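Local coordinates for SusD superfamily protein (Bacteroides fragilis NCTC 9343, PDB 3NQP) that probably binds sugars at the bacterial surface as an outer-membrane protein of the SusD family, a role consistent with glycan capture and uptake, at residues G30-L35 against L117-G122; N185-D188 against K194-Y197; W198-T203 against N241-K246; E204-E209 against I378-P383. One frame throughout, in Å; residues are numbered along the deposited sequence. Where two conformers were deposited one is given.

Contact 1 (G30-L35 against L117-G122). With EDO (1,2-ethanediol), chain G.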
loop_
_atom_site.group_PDB
_atom_site.type_symbol
_atom_site.label_atom_id
_atom_site.label_comp_id
_atom_site.label_asym_id
_atom_site.label_seq_id
_atom_site.Cartn_x
_atom_site.Cartn_y
_atom_site.Cartn_z
ATOM N N GLY A 30 15.578 -15.765 -0.581
ATOM C CA GLY A 30 14.878 -15.966 0.694
ATOM C C GLY A 30 14.405 -14.656 1.269
ATOM O O GLY A 30 13.293 -14.565 1.767
ATOM N N ILE A 31 15.275 -13.663 1.265
ATOM C CA ILE A 31 14.891 -12.304 1.713
ATOM C C ILE A 31 13.645 -11.833 0.942
ATOM O O ILE A 31 12.713 -11.270 1.533
ATOM C CB ILE A 31 16.047 -11.283 1.573
ATOM C CG1 ILE A 31 17.086 -11.458 2.707
ATOM C CG2 ILE A 31 15.478 -9.804 1.496
ATOM C CD1 ILE A 31 18.475 -10.819 2.399
ATOM N N HIS A 32 13.611 -12.066 -0.369
ATOM C CA HIS A 32 12.441 -11.630 -1.136
ATOM C C HIS A 32 11.150 -12.432 -0.841
ATOM O O HIS A 32 10.064 -11.896 -0.905
ATOM C CB HIS A 32 12.748 -11.549 -2.645
ATOM C CG HIS A 32 13.571 -10.358 -3.004
ATOM N ND1 HIS A 32 14.939 -10.311 -2.808
ATOM C CD2 HIS A 32 13.214 -9.140 -3.474
ATOM C CE1 HIS A 32 15.387 -9.121 -3.157
ATOM N NE2 HIS A 32 14.364 -8.397 -3.584
ATOM N N LYS A 33 11.274 -13.718 -0.535
ATOM C CA LYS A 33 10.101 -14.533 -0.258
ATOM C C LYS A 33 9.551 -14.163 1.137
ATOM O O LYS A 33 8.357 -14.222 1.374
ATOM C CB LYS A 33 10.414 -16.023 -0.369
ATOM C CG LYS A 33 10.826 -16.450 -1.823
ATOM C CD LYS A 33 10.770 -17.946 -2.039
ATOM C CE LYS A 33 11.176 -18.367 -3.491
ATOM N NZ LYS A 33 11.130 -17.240 -4.523
ATOM N N HIS A 34 10.427 -13.790 2.058
ATOM C CA HIS A 34 9.981 -13.354 3.375
ATOM C C HIS A 34 9.314 -11.995 3.250
ATOM O O HIS A 34 8.408 -11.663 4.023
ATOM C CB HIS A 34 11.159 -13.268 4.358
ATOM C CG HIS A 34 11.565 -14.586 4.944
ATOM N ND1 HIS A 34 12.886 -14.950 5.119
ATOM C CD2 HIS A 34 10.829 -15.624 5.403
ATOM C CE1 HIS A 34 12.946 -16.156 5.653
ATOM N NE2 HIS A 34 11.712 -16.589 5.838
ATOM N N LEU A 35 9.771 -11.194 2.289
ATOM C CA LEU A 35 9.140 -9.919 2.024
ATOM C C LEU A 35 7.746 -10.215 1.437
ATOM O O LEU A 35 6.777 -9.564 1.827
ATOM C CB LEU A 35 9.950 -9.075 1.048
ATOM C CG LEU A 35 9.420 -7.725 0.618
ATOM C CD1 LEU A 35 9.446 -6.767 1.849
ATOM C CD2 LEU A 35 10.220 -7.182 -0.557
ATOM N N LEU A 117 23.764 -5.461 -2.137
ATOM C CA LEU A 117 23.794 -4.579 -0.958
ATOM C C LEU A 117 22.795 -3.402 -1.163
ATOM O O LEU A 117 22.080 -3.024 -0.247
ATOM C CB LEU A 117 25.215 -4.122 -0.627
ATOM C CG LEU A 117 26.076 -5.245 -0.038
ATOM C CD1 LEU A 117 27.531 -4.836 0.083
ATOM C CD2 LEU A 117 25.479 -5.748 1.303
ATOM N N GLY A 118 22.678 -2.886 -2.382
ATOM C CA GLY A 118 21.670 -1.892 -2.677
ATOM C C GLY A 118 20.295 -2.414 -2.314
ATOM O O GLY A 118 19.466 -1.702 -1.736
ATOM N N GLU A 119 20.045 -3.675 -2.622
ATOM C CA GLU A 119 18.708 -4.235 -2.394
ATOM C C GLU A 119 18.479 -4.324 -0.882
ATOM O O GLU A 119 17.414 -3.933 -0.394
ATOM C CB GLU A 119 18.534 -5.606 -3.038
ATOM C CG GLU A 119 18.471 -5.567 -4.553
ATOM C CD GLU A 119 18.180 -6.911 -5.184
ATOM O OE1 GLU A 119 18.859 -7.869 -4.831
ATOM O OE2 GLU A 119 17.279 -7.016 -6.070
ATOM N N VAL A 120 19.487 -4.802 -0.146
ATOM C CA VAL A 120 19.279 -5.168 1.236
ATOM C C VAL A 120 19.212 -3.914 2.121
ATOM O O VAL A 120 18.410 -3.859 3.021
ATOM C CB VAL A 120 20.315 -6.205 1.723
ATOM C CG1 VAL A 120 20.244 -6.368 3.206
ATOM C CG2 VAL A 120 20.065 -7.563 0.983
ATOM N N TYR A 121 20.005 -2.885 1.828
ATOM C CA TYR A 121 19.846 -1.601 2.537
ATOM C C TYR A 121 18.533 -0.924 2.212
ATOM O O TYR A 121 17.902 -0.345 3.094
ATOM C CB TYR A 121 20.985 -0.663 2.217
ATOM C CG TYR A 121 22.263 -0.927 2.979
ATOM C CD1 TYR A 121 22.455 -0.374 4.257
ATOM C CD2 TYR A 121 23.308 -1.656 2.428
ATOM C CE1 TYR A 121 23.631 -0.552 4.958
ATOM C CE2 TYR A 121 24.498 -1.862 3.157
ATOM C CZ TYR A 121 24.646 -1.282 4.407
ATOM O OH TYR A 121 25.798 -1.433 5.122
ATOM N N GLY A 122 18.094 -1.018 0.955
ATOM C CA GLY A 122 16.783 -0.528 0.583
ATOM C C GLY A 122 15.657 -1.186 1.366
ATOM O O GLY A 122 14.695 -0.529 1.787
HETATM C C1 EDO G . 10.258 -14.468 -6.749
HETATM O O1 EDO G . 9.611 -15.406 -5.865
HETATM C C2 EDO G . 11.004 -13.422 -5.931
HETATM O O2 EDO G . 12.053 -14.090 -5.215
#

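Contact 2 (N185-D188 against K194-Y197). With EDO (1,2-ethanediol), chain G.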
loop_
_atom_site.group_PDB
_atom_site.type_symbol
_atom_site.label_atom_id
_atom_site.label_comp_id
_atom_site.label_asym_id
_atom_site.label_seq_id
_atom_site.Cartn_x
_atom_site.Cartn_y
_atom_site.Cartn_z
ATOM N N ASN A 185 20.752 1.126 -13.234
ATOM C CA ASN A 185 19.284 1.361 -13.326
ATOM C C ASN A 185 18.493 0.117 -13.773
ATOM O O ASN A 185 17.263 0.148 -13.827
ATOM C CB ASN A 185 19.006 2.494 -14.323
ATOM C CG ASN A 185 19.318 3.885 -13.771
ATOM O OD1 ASN A 185 20.161 4.089 -12.882
ATOM N ND2 ASN A 185 18.627 4.866 -14.320
ATOM N N ASP A 186 19.194 -0.967 -14.109
ATOM C CA ASP A 186 18.567 -2.160 -14.702
ATOM C C ASP A 186 17.660 -2.773 -13.647
ATOM O O ASP A 186 18.002 -2.885 -12.482
ATOM C CB ASP A 186 19.650 -3.148 -15.186
ATOM C CG ASP A 186 19.111 -4.347 -16.048
ATOM O OD1 ASP A 186 17.915 -4.756 -16.009
ATOM O OD2 ASP A 186 19.966 -4.947 -16.756
ATOM N N PHE A 187 16.469 -3.135 -14.071
ATOM C CA PHE A 187 15.558 -3.825 -13.199
ATOM C C PHE A 187 15.850 -5.316 -12.984
ATOM O O PHE A 187 15.316 -5.891 -12.034
ATOM C CB PHE A 187 14.136 -3.669 -13.718
ATOM C CG PHE A 187 13.544 -2.303 -13.493
ATOM C CD1 PHE A 187 12.986 -1.959 -12.253
ATOM C CD2 PHE A 187 13.458 -1.400 -14.536
ATOM C CE1 PHE A 187 12.356 -0.699 -12.070
ATOM C CE2 PHE A 187 12.879 -0.146 -14.353
ATOM C CZ PHE A 187 12.329 0.204 -13.142
ATOM N N ASP A 188 16.667 -5.939 -13.839
ATOM C CA ASP A 188 16.723 -7.426 -13.900
ATOM C C ASP A 188 18.103 -7.882 -14.354
ATOM O O ASP A 188 18.214 -8.635 -15.305
ATOM C CB ASP A 188 15.676 -7.977 -14.890
ATOM C CG ASP A 188 15.405 -9.488 -14.717
ATOM O OD1 ASP A 188 15.668 -10.060 -13.615
ATOM O OD2 ASP A 188 14.903 -10.089 -15.706
ATOM N N LYS A 194 12.046 -9.818 -13.526
ATOM C CA LYS A 194 11.991 -8.381 -13.768
ATOM C C LYS A 194 10.925 -7.750 -12.845
ATOM O O LYS A 194 9.826 -8.275 -12.688
ATOM C CB LYS A 194 11.657 -8.157 -15.250
ATOM C CG LYS A 194 11.654 -6.701 -15.672
ATOM C CD LYS A 194 11.111 -6.538 -17.116
ATOM C CE LYS A 194 11.344 -5.078 -17.593
ATOM N NZ LYS A 194 10.782 -4.853 -18.968
ATOM N N LYS A 195 11.295 -6.660 -12.200
ATOM C CA LYS A 195 10.421 -5.900 -11.328
ATOM C C LYS A 195 9.901 -6.631 -10.092
ATOM O O LYS A 195 9.072 -6.104 -9.406
ATOM C CB LYS A 195 9.318 -5.246 -12.160
ATOM C CG LYS A 195 9.940 -4.095 -13.008
ATOM C CD LYS A 195 9.051 -3.579 -14.093
ATOM C CE LYS A 195 9.655 -2.393 -14.829
ATOM N NZ LYS A 195 8.600 -1.614 -15.588
ATOM N N VAL A 196 10.421 -7.823 -9.801
ATOM C CA VAL A 196 10.075 -8.510 -8.552
ATOM C C VAL A 196 11.236 -8.732 -7.579
ATOM O O VAL A 196 11.079 -9.398 -6.555
ATOM C CB VAL A 196 9.318 -9.807 -8.850
ATOM C CG1 VAL A 196 7.948 -9.423 -9.592
ATOM C CG2 VAL A 196 10.228 -10.848 -9.648
ATOM N N TYR A 197 12.374 -8.142 -7.910
ATOM C CA TYR A 197 13.502 -7.941 -6.996
ATOM C C TYR A 197 13.664 -6.446 -6.803
ATOM O O TYR A 197 13.411 -5.669 -7.710
ATOM C CB TYR A 197 14.785 -8.543 -7.577
ATOM C CG TYR A 197 14.765 -10.042 -7.509
ATOM C CD1 TYR A 197 14.140 -10.803 -8.493
ATOM C CD2 TYR A 197 15.319 -10.710 -6.410
ATOM C CE1 TYR A 197 14.100 -12.216 -8.407
ATOM C CE2 TYR A 197 15.292 -12.081 -6.305
ATOM C CZ TYR A 197 14.668 -12.842 -7.308
ATOM O OH TYR A 197 14.643 -14.209 -7.219
HETATM C C1 EDO G . 10.258 -14.468 -6.749
HETATM O O1 EDO G . 9.611 -15.406 -5.865
HETATM C C2 EDO G . 11.004 -13.422 -5.931
HETATM O O2 EDO G . 12.053 -14.090 -5.215
HETATM O O HOH W 1 13.379 -5.227 -10.352
#

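Contact 3 (W198-T203 against N241-K246). With EDO (1,2-ethanediol), chain H.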
loop_
_atom_site.group_PDB
_atom_site.type_symbol
_atom_site.label_atom_id
_atom_site.label_comp_id
_atom_site.label_asym_id
_atom_site.label_seq_id
_atom_site.Cartn_x
_atom_site.Cartn_y
_atom_site.Cartn_z
ATOM N N TRP A 198 14.098 -6.043 -5.623
ATOM C CA TRP A 198 14.242 -4.630 -5.320
ATOM C C TRP A 198 15.302 -4.021 -6.221
ATOM O O TRP A 198 16.229 -4.717 -6.646
ATOM C CB TRP A 198 14.598 -4.463 -3.841
ATOM C CG TRP A 198 14.449 -3.046 -3.322
ATOM C CD1 TRP A 198 15.407 -2.095 -3.298
ATOM C CD2 TRP A 198 13.269 -2.438 -2.812
ATOM N NE1 TRP A 198 14.920 -0.941 -2.762
ATOM C CE2 TRP A 198 13.607 -1.128 -2.441
ATOM C CE3 TRP A 198 11.960 -2.889 -2.588
ATOM C CZ2 TRP A 198 12.703 -0.256 -1.847
ATOM C CZ3 TRP A 198 11.062 -2.005 -2.018
ATOM C CH2 TRP A 198 11.428 -0.711 -1.675
ATOM N N SER A 199 15.130 -2.750 -6.574
ATOM C CA SER A 199 15.928 -2.106 -7.619
ATOM C C SER A 199 16.224 -0.685 -7.196
ATOM O O SER A 199 15.646 -0.189 -6.227
ATOM C CB SER A 199 15.143 -2.074 -8.940
ATOM O OG SER A 199 13.931 -1.273 -8.798
ATOM N N LYS A 200 17.072 -0.018 -7.965
ATOM C CA LYS A 200 17.379 1.407 -7.755
ATOM C C LYS A 200 16.132 2.285 -7.847
ATOM O O LYS A 200 15.885 3.168 -6.998
ATOM C CB LYS A 200 18.452 1.856 -8.727
ATOM C CG LYS A 200 18.978 3.266 -8.495
ATOM C CD LYS A 200 19.852 3.667 -9.644
ATOM C CE LYS A 200 20.081 5.119 -9.643
ATOM N NZ LYS A 200 21.075 5.535 -10.594
ATOM N N ALA A 201 15.315 2.049 -8.854
ATOM C CA ALA A 201 14.048 2.759 -8.952
ATOM C C ALA A 201 13.185 2.613 -7.693
ATOM O O ALA A 201 12.531 3.527 -7.266
ATOM C CB ALA A 201 13.301 2.286 -10.143
ATOM N N ALA A 202 13.147 1.421 -7.142
ATOM C CA ALA A 202 12.353 1.151 -5.975
ATOM C C ALA A 202 12.861 1.956 -4.790
ATOM O O ALA A 202 12.045 2.523 -4.015
ATOM C CB ALA A 202 12.351 -0.363 -5.663
ATOM N N THR A 203 14.191 2.018 -4.639
ATOM C CA THR A 203 14.786 2.860 -3.610
ATOM C C THR A 203 14.428 4.338 -3.823
ATOM O O THR A 203 14.123 5.077 -2.849
ATOM C CB THR A 203 16.300 2.685 -3.500
ATOM O OG1 THR A 203 16.570 1.400 -2.934
ATOM C CG2 THR A 203 16.944 3.806 -2.571
ATOM N N ASN A 241 11.754 9.812 -15.202
ATOM C CA ASN A 241 12.554 10.202 -16.388
ATOM C C ASN A 241 13.596 9.198 -16.893
ATOM O O ASN A 241 13.960 9.235 -18.073
ATOM C CB ASN A 241 13.226 11.579 -16.167
ATOM C CG ASN A 241 12.230 12.707 -16.081
ATOM O OD1 ASN A 241 11.066 12.526 -16.394
ATOM N ND2 ASN A 241 12.674 13.873 -15.637
ATOM N N ASN A 242 14.066 8.311 -16.017
ATOM C CA ASN A 242 15.322 7.601 -16.202
ATOM C C ASN A 242 15.200 6.077 -16.298
ATOM O O ASN A 242 16.200 5.391 -16.326
ATOM C CB ASN A 242 16.271 7.959 -15.053
ATOM C CG ASN A 242 16.631 9.432 -15.032
ATOM O OD1 ASN A 242 16.899 10.001 -16.068
ATOM N ND2 ASN A 242 16.612 10.066 -13.839
ATOM N N TYR A 243 13.981 5.551 -16.320
ATOM C CA TYR A 243 13.779 4.107 -16.230
ATOM C C TYR A 243 12.864 3.503 -17.293
ATOM O O TYR A 243 12.453 2.349 -17.173
ATOM C CB TYR A 243 13.258 3.740 -14.810
ATOM C CG TYR A 243 14.217 4.083 -13.683
ATOM C CD1 TYR A 243 15.170 3.192 -13.261
ATOM C CD2 TYR A 243 14.139 5.308 -13.030
ATOM C CE1 TYR A 243 16.043 3.516 -12.235
ATOM C CE2 TYR A 243 14.995 5.645 -11.997
ATOM C CZ TYR A 243 15.952 4.747 -11.593
ATOM O OH TYR A 243 16.777 5.109 -10.553
ATOM N N ASN A 244 12.501 4.277 -18.307
ATOM C CA ASN A 244 11.641 3.788 -19.366
ATOM C C ASN A 244 10.276 3.347 -18.915
ATOM O O ASN A 244 9.671 2.497 -19.548
ATOM C CB ASN A 244 12.307 2.584 -20.073
ATOM C CG ASN A 244 13.603 2.953 -20.745
ATOM O OD1 ASN A 244 14.655 2.362 -20.465
ATOM N ND2 ASN A 244 13.550 3.969 -21.598
ATOM N N LEU A 245 9.793 3.900 -17.810
ATOM C CA LEU A 245 8.482 3.572 -17.298
ATOM C C LEU A 245 7.375 4.273 -18.102
ATOM O O LEU A 245 7.545 5.428 -18.559
ATOM C CB LEU A 245 8.385 3.959 -15.804
ATOM C CG LEU A 245 9.264 3.138 -14.869
ATOM C CD1 LEU A 245 9.653 3.900 -13.570
ATOM C CD2 LEU A 245 8.588 1.742 -14.565
ATOM N N LYS A 246 6.218 3.608 -18.229
ATOM C CA LYS A 246 5.068 4.202 -18.908
ATOM C C LYS A 246 3.778 3.721 -18.303
ATOM O O LYS A 246 3.679 2.568 -17.983
ATOM C CB LYS A 246 5.036 3.777 -20.393
ATOM C CG LYS A 246 6.317 4.039 -21.179
ATOM C CD LYS A 246 6.116 3.832 -22.714
ATOM C CE LYS A 246 7.012 2.728 -23.270
ATOM N NZ LYS A 246 8.449 2.998 -22.956
HETATM C C1 EDO H . 10.133 16.440 -14.676
HETATM O O1 EDO H . 11.034 16.307 -15.779
HETATM C C2 EDO H . 8.805 15.752 -14.976
HETATM O O2 EDO H . 9.051 14.369 -15.265
#

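Contact 4 (E204-E209 against I378-P383)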
loop_
_atom_site.group_PDB
_atom_site.type_symbol
_atom_site.label_atom_id
_atom_site.label_comp_id
_atom_site.label_asym_id
_atom_site.label_seq_id
_atom_site.Cartn_x
_atom_site.Cartn_y
_atom_site.Cartn_z
ATOM N N GLU A 204 14.450 4.786 -5.067
ATOM C CA GLU A 204 14.075 6.180 -5.360
ATOM C C GLU A 204 12.580 6.449 -5.023
ATOM O O GLU A 204 12.255 7.510 -4.513
ATOM C CB GLU A 204 14.381 6.552 -6.802
ATOM C CG GLU A 204 15.864 6.642 -7.088
ATOM C CD GLU A 204 16.212 7.677 -8.109
ATOM O OE1 GLU A 204 16.443 8.829 -7.692
ATOM O OE2 GLU A 204 16.211 7.354 -9.304
ATOM N N CYS A 205 11.693 5.489 -5.315
ATOM C CA CYS A 205 10.296 5.595 -4.920
ATOM C C CYS A 205 10.141 5.714 -3.395
ATOM O O CYS A 205 9.445 6.579 -2.886
ATOM C CB CYS A 205 9.491 4.379 -5.370
ATOM S SG CYS A 205 9.135 4.421 -7.154
ATOM N N LEU A 206 10.768 4.799 -2.693
ATOM C CA LEU A 206 10.811 4.837 -1.254
ATOM C C LEU A 206 11.360 6.164 -0.765
ATOM O O LEU A 206 10.836 6.719 0.211
ATOM C CB LEU A 206 11.609 3.654 -0.684
ATOM C CG LEU A 206 11.607 3.460 0.824
ATOM C CD1 LEU A 206 10.192 3.440 1.405
ATOM C CD2 LEU A 206 12.332 2.137 1.136
HETATM N N MSE A 207 12.386 6.708 -1.401
HETATM C CA MSE A 207 12.901 8.009 -0.932
HETATM C C MSE A 207 11.854 9.085 -1.151
HETATM O O MSE A 207 11.665 9.953 -0.321
HETATM C CB MSE A 207 14.240 8.410 -1.580
HETATM C CG MSE A 207 15.367 7.479 -1.263
HETATM SE SE MSE A 207 17.024 7.981 -2.097
HETATM C CE MSE A 207 17.463 9.356 -0.852
ATOM N N GLY A 208 11.140 9.017 -2.277
ATOM C CA GLY A 208 10.050 9.940 -2.510
ATOM C C GLY A 208 8.993 9.840 -1.424
ATOM O O GLY A 208 8.482 10.857 -0.965
ATOM N N GLU A 209 8.674 8.616 -1.005
ATOM C CA GLU A 209 7.622 8.392 -0.011
ATOM C C GLU A 209 8.079 8.872 1.375
ATOM O O GLU A 209 7.342 9.569 2.081
ATOM C CB GLU A 209 7.233 6.909 0.049
ATOM C CG GLU A 209 5.883 6.614 0.673
ATOM C CD GLU A 209 5.559 5.129 0.595
ATOM O OE1 GLU A 209 6.461 4.282 0.488
ATOM O OE2 GLU A 209 4.392 4.799 0.609
ATOM N N ILE A 378 1.534 -5.128 -6.058
ATOM C CA ILE A 378 2.330 -3.985 -6.570
ATOM C C ILE A 378 2.510 -3.039 -5.412
ATOM O O ILE A 378 1.511 -2.677 -4.778
ATOM C CB ILE A 378 1.583 -3.238 -7.710
ATOM C CG1 ILE A 378 1.277 -4.229 -8.839
ATOM C CG2 ILE A 378 2.396 -1.965 -8.133
ATOM C CD1 ILE A 378 0.345 -3.763 -9.951
ATOM N N PHE A 379 3.762 -2.692 -5.096
ATOM C CA PHE A 379 4.077 -1.707 -4.085
ATOM C C PHE A 379 4.254 -0.318 -4.701
ATOM O O PHE A 379 3.789 0.644 -4.126
ATOM C CB PHE A 379 5.360 -2.092 -3.327
ATOM C CG PHE A 379 5.188 -3.203 -2.341
ATOM C CD1 PHE A 379 3.982 -3.859 -2.161
ATOM C CD2 PHE A 379 6.279 -3.607 -1.605
ATOM C CE1 PHE A 379 3.868 -4.877 -1.212
ATOM C CE2 PHE A 379 6.171 -4.609 -0.659
ATOM C CZ PHE A 379 4.986 -5.242 -0.459
ATOM N N TYR A 380 4.930 -0.208 -5.848
ATOM C CA TYR A 380 5.056 1.083 -6.541
ATOM C C TYR A 380 4.749 0.905 -8.021
ATOM O O TYR A 380 5.334 0.021 -8.635
ATOM C CB TYR A 380 6.451 1.648 -6.440
ATOM C CG TYR A 380 6.903 1.907 -5.053
ATOM C CD1 TYR A 380 6.287 2.912 -4.290
ATOM C CD2 TYR A 380 7.900 1.151 -4.462
ATOM C CE1 TYR A 380 6.663 3.180 -3.031
ATOM C CE2 TYR A 380 8.301 1.427 -3.138
ATOM C CZ TYR A 380 7.664 2.440 -2.428
ATOM O OH TYR A 380 8.011 2.777 -1.130
ATOM N N ARG A 381 3.851 1.735 -8.558
ATOM C CA ARG A 381 3.663 1.846 -10.021
ATOM C C ARG A 381 3.511 3.336 -10.432
ATOM O O ARG A 381 3.403 4.224 -9.578
ATOM C CB ARG A 381 2.485 0.990 -10.458
ATOM C CG ARG A 381 1.208 1.285 -9.798
ATOM C CD ARG A 381 0.090 0.421 -10.375
ATOM N NE ARG A 381 -1.169 0.664 -9.692
ATOM C CZ ARG A 381 -2.134 1.513 -10.083
ATOM N NH1 ARG A 381 -2.051 2.254 -11.179
ATOM N NH2 ARG A 381 -3.219 1.621 -9.347
ATOM N N LEU A 382 3.547 3.620 -11.719
ATOM C CA LEU A 382 3.771 4.997 -12.158
ATOM C C LEU A 382 2.702 6.014 -11.697
ATOM O O LEU A 382 3.080 7.110 -11.320
ATOM C CB LEU A 382 3.959 5.040 -13.692
ATOM C CG LEU A 382 4.728 6.208 -14.277
ATOM C CD1 LEU A 382 6.196 6.158 -13.688
ATOM C CD2 LEU A 382 4.684 6.107 -15.847
ATOM N N PRO A 383 1.372 5.695 -11.734
ATOM C CA PRO A 383 0.429 6.710 -11.256
ATOM C C PRO A 383 0.617 7.118 -9.776
ATOM O O PRO A 383 0.241 8.246 -9.385
ATOM C CB PRO A 383 -0.970 6.060 -11.464
ATOM C CG PRO A 383 -0.758 5.071 -12.591
ATOM C CD PRO A 383 0.674 4.537 -12.294
#

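Contact 1 (G30-L35 against L117-G122)
Ile-31 and Val-120 meet because Ile-31 carries CG1 anti to its carbonyl carbon (chi1 -77°) and extends beyond it, sending CD1 out to the other helix. There CD1 lies 3.9 Å from Val-120 CG2, the two side chains crossing at about a right angle. The next residue, His-32, also swings CG anti to the carbonyl carbon (chi1 -75°), which carries its imidazole forward although the start of the side chain runs alongside the gap. Its CE1 comes within 4.1 Å of Glu-119 OE1. The ring and the carboxylate are tilted 46° apart, and the carboxylate approaches the imidazole obliquely. His-32 is gripped by backbone groups instead: ND1 bonds to Ile-28 O, and NE2 to the amide of Trp-198. A proton on ND1 and a lone pair on NE2 would suit this pairing, probably leaving the ring neutral. On the side turned from Val-120, Lys-33 NZ donates to O1 of an ethanediol at 2.7 Å. This buried contact thus joins helix 21-37 to helix 110-135; Leu-95 of helix 89-102 also packs on Ile-31, while Phe-181 of helix 163-181 touches Glu-119.

Contact 2 (N185-D188 against K194-Y197)
Lys-194 opens the second segment by passing close to Asp-188, the two CA atoms only 4.8 Å apart. The carboxylate lies beside the start of the lysine, with Asp-188 OD2 3.8 Å from Lys-194 CB, and the side chains cross at about a right angle. The ammonium end of the lysine leads away, so the two charges are not joined here; Asp-188 OD1 accepts instead from the amide of Gly-193. Lys-195 follows with a left-handed backbone conformation and packs on Phe-187. Its extended chain runs over one face of the Phe-187 ring, which is turned toward it with CG anti to the carbonyl carbon (chi1 -74°). CE stands almost above the ring centre, 3.9 Å from the Phe-187 centroid and 7° off the normal, a CH-pi contact, while CG rests over CD1. NZ lies farther out at 4.9 Å from the same centroid, still over the face, giving a long cation-pi contact. That ammonium group is also bonded to the carbonyls of Ile-265 and Asn-262, which fix the end of the chain above the ring. At Tyr-197 the segments are linked by a water, 2.6 Å from Phe-187 O and 2.7 Å from Tyr-197 O, lying at the edge of the Phe-187 ring. Before Phe-187, Asp-186 OD1 accepts from Asp-188 N (2.8 Å), an Asx turn within the loop that connects helix 163-181 to helix 200-216.

Contact 3 (W198-T203 against N241-K246)
Ala-201 and Tyr-243 mark the nearest approach of the two backbones, their CA atoms 7.4 Å apart. The motif on one side is a capped helix N-terminus: Ser-199 is the N-cap of helix 200-216, and its OG accepts from Ala-202 N at 3.3 Å. On the other side the chain has just run out of helix 228-241; Asn-242 is the first residue to leave helical torsions, and Asn-244 adopts a left-handed conformation before the chain extends through Leu-245 and Lys-246. Tyr-243 points into the gap from this exit, its CG anti to the carbonyl carbon (chi1 -62°), and lays its ring against the first turn of the opposing helix. Ala-201 CB sits over one face, 3.7 Å from the ring centroid and 14° off the normal, displaced toward the CD1-CE1 rim, and makes a CH-pi contact. The extended aliphatic chain of Lys-200 crosses the phenol end at about a right angle, with CE 3.4 Å from Tyr-243 OH. Both polar ends find partners close by: the tyrosine hydroxyl bonds to Glu-204 OE2, and Lys-200 NZ to Gly-182 O and Asn-185 OD1. Behind this surface, Trp-198 folds back beneath the same helical turn. Ala-202 CB lies 3.5 Å above the indole plane, over its centre, and Trp-198 NE1, its partner nearly in the ring plane, donates to Thr-203 OG1 at 2.9 Å in a bond of 162°.

Contact 4 (E204-E209 against I378-P383)
Tyr-380 lies with one ring face against Cys-205 and its hydroxyl reaching past Leu-206 to Glu-209, so that three residues on one side of helix 200-216 receive a single aromatic side chain. Cys-205 CB stands almost on the ring normal, 3.5 Å from the centroid of Tyr-380, a close CH-pi contact. The sulfur is set off toward the root of the ring: SG is 4.5 Å from the same centroid in an oblique sulfur-aromatic contact, and 3.9 Å from Tyr-380 CB. At the other end of the phenol, Leu-206 CD1 touches Tyr-380 OH at 3.4 Å, the two side chains passing at a slant. One turn beyond Cys-205, Glu-209 throws CG anti to its backbone N (chi1 -161°) and continues extended, which carries its carboxylate to the ring edge. The carboxylate and ring planes stand 70° apart, with OE1 close to the plane of the ring. Tyr-380 owes its place to strand 377-381, where Phe-379 and Tyr-380 both face Phe-267 in a classic beta bulge. Tyr-380 OH donates to Glu-209 OE1 at 2.7 Å, meeting it on the syn side, 32° out of the carboxylate plane. With OE1 accepting the phenol proton, the glutamate is probably ionised, and Arg-133, a weak, long partner of OE2, is consistent with that charge on a side chain only partly buried.

In the fold
Helix 200-216 and the loop leading into it tie the four contacts together. Contacts 3 and 4 use successive turns of this helix and have centres 9 Å apart; their segments alternate along the chain, and Leu-245 CB of contact 3 packs on Leu-382 CD1 of contact 4 at 3.8 Å. Contact 2 lies about 8 Å from contact 3, centre to centre, and is joined to it by a probable hydrogen bond of 3.2 Å between Asn-185 ND2 and Asn-242 O. Contact 1 is about 17 Å from contact 3, yet touches its start, with Gly-122 CA 3.9 Å from Trp-198 NE1. One ethanediol, probably from the crystallisation liquor, reaches both contacts 1 and 2.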